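Local atomic coordinates of CbsA (Xanthomonas oryzae pv. oryzae, PDB entry 5XYH), a protein that probably hydrolyses 1,4-beta-glucosidic bonds of cellulose as an exoglucanase of glycoside hydrolase family 6, releasing cellobiose from chain ends. Residues 200-203 against 204-207. Residues are numbered along the deposited sequence; the frame is centred on the assembly and turned at random.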
loop_
_atom_site.group_PDB
_atom_site.type_symbol
_atom_site.label_atom_id
_atom_site.label_comp_id
_atom_site.label_asym_id
_atom_site.label_seq_id
_atom_site.Cartn_x
_atom_site.Cartn_y
_atom_site.Cartn_z
ATOM N N LEU A 200 13.509 -5.352 4.620
ATOM C CA LEU A 200 13.436 -5.048 6.048
ATOM C C LEU A 200 13.793 -6.249 6.913
ATOM O O LEU A 200 14.264 -6.077 8.044
ATOM C CB LEU A 200 12.034 -4.574 6.413
ATOM C CG LEU A 200 11.727 -3.101 6.264
ATOM C CD1 LEU A 200 10.341 -2.848 6.890
ATOM C CD2 LEU A 200 12.820 -2.315 6.957
ATOM N N ALA A 201 13.550 -7.461 6.417
ATOM C CA ALA A 201 13.794 -8.681 7.175
ATOM C C ALA A 201 15.169 -9.294 6.900
ATOM O O ALA A 201 15.514 -10.325 7.494
ATOM C CB ALA A 201 12.689 -9.704 6.869
ATOM N N TRP A 202 15.966 -8.675 6.043
ATOM C CA TRP A 202 17.173 -9.293 5.521
ATOM C C TRP A 202 18.362 -9.009 6.437
ATOM O O TRP A 202 18.668 -7.846 6.730
ATOM C CB TRP A 202 17.435 -8.765 4.115
ATOM C CG TRP A 202 18.438 -9.510 3.313
ATOM C CD1 TRP A 202 18.258 -10.696 2.651
ATOM C CD2 TRP A 202 19.783 -9.097 3.040
ATOM N NE1 TRP A 202 19.417 -11.048 1.994
ATOM C CE2 TRP A 202 20.367 -10.084 2.220
ATOM C CE3 TRP A 202 20.554 -7.996 3.422
ATOM C CZ2 TRP A 202 21.684 -9.997 1.771
ATOM C CZ3 TRP A 202 21.865 -7.916 2.977
ATOM C CH2 TRP A 202 22.411 -8.906 2.156
ATOM N N ARG A 203 19.032 -10.080 6.863
ATOM C CA ARG A 203 20.265 -10.028 7.644
ATOM C C ARG A 203 20.212 -9.005 8.771
ATOM O O ARG A 203 19.383 -9.120 9.680
ATOM C CB ARG A 203 21.451 -9.748 6.725
ATOM C CG ARG A 203 21.648 -10.839 5.682
ATOM C CD ARG A 203 22.985 -10.690 4.995
ATOM N NE ARG A 203 24.062 -11.031 5.912
ATOM C CZ ARG A 203 24.593 -12.244 6.002
ATOM N NH1 ARG A 203 24.158 -13.222 5.209
ATOM N NH2 ARG A 203 25.566 -12.468 6.878
ATOM N N SER A 204 21.092 -8.005 8.734
ATOM C CA SER A 204 21.197 -7.093 9.866
ATOM C C SER A 204 20.109 -6.027 9.867
ATOM O O SER A 204 20.144 -5.128 10.721
ATOM C CB SER A 204 22.574 -6.427 9.892
ATOM O OG SER A 204 22.708 -5.542 8.809
ATOM N N ASN A 205 19.153 -6.102 8.934
ATOM C CA ASN A 205 18.050 -5.149 8.909
ATOM C C ASN A 205 16.919 -5.560 9.843
ATOM O O ASN A 205 16.159 -4.701 10.295
ATOM C CB ASN A 205 17.498 -4.997 7.485
ATOM C CG ASN A 205 18.466 -4.301 6.546
ATOM O OD1 ASN A 205 19.304 -3.500 6.974
ATOM N ND2 ASN A 205 18.342 -4.590 5.247
ATOM N N MET A 206 16.781 -6.852 10.132
ATOM C CA MET A 206 15.595 -7.312 10.849
ATOM C C MET A 206 15.536 -6.719 12.260
ATOM O O MET A 206 14.517 -6.145 12.662
ATOM C CB MET A 206 15.573 -8.841 10.878
ATOM C CG MET A 206 14.433 -9.457 11.697
ATOM S SD MET A 206 12.804 -9.183 10.951
ATOM C CE MET A 206 12.466 -10.807 10.266
ATOM N N THR A 207 16.630 -6.827 13.021
ATOM C CA THR A 207 16.624 -6.296 14.386
ATOM C C THR A 207 16.299 -4.810 14.453
ATOM O O THR A 207 15.389 -4.439 15.220
ATOM C CB THR A 207 17.957 -6.609 15.073
ATOM O OG1 THR A 207 18.005 -8.013 15.372
ATOM C CG2 THR A 207 18.109 -5.792 16.358
HETATM O O HOH W 1 19.032 -8.294 12.207
#
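Asn205 N donates to Trp202 O at 2.9 Å with an N-H...O angle of 158°, the bond that closes a type II' beta turn spanning Trp202 to Asn205. A second i-to-i+3 bond, Met206 N to Arg203 O, is weak at 3.5 Å. Arg203 O is better served by water 1, which donates to it at 2.7 Å and accepts from Thr207 N at 2.9 Å, so the water bridges the carbonyl to the next backbone amide of the helix. Arg203 takes the first of the two central positions of the turn, where its positive phi of 44° belongs, and Ser204 takes the second.

Two side-chain contacts flank this backbone core. The methyl CE of Met206 packs on Ala201 CB at 3.6 Å: CG lies anti to the backbone N (chi1 175°), and bends at chi2 and chi3 turn SD and CE back over Ala201. On the same residue, Met206 CA makes a CH...O contact with Leu200 O at 3.3 Å. The other contact lies within the loop segment, where Arg203 CG sits 3.6 Å above the plane of the Trp202 ring, over its centre. Asn205 ND2 approaches that ring at an edge, near its plane.

Partners farther out hold these groups: Trp202 NE1 bonds to Trp265 O, and Asn205 ND2 to Trp199 O, while the rings of Trp199 and Trp202 meet edge-to-face. Ala201 and Met206 both touch Val277 of helix 271-284, and Leu200 packs against helix 150-155. At this surface turn, which leads from the loop after strand 188-193 into helix 206-218, backbone bonds and the water thus fix the turn and the first helix amides, the two side-chain N-H groups are tied to carbonyls outside the segments, and apolar contacts with the two neighbouring helices complete the junction.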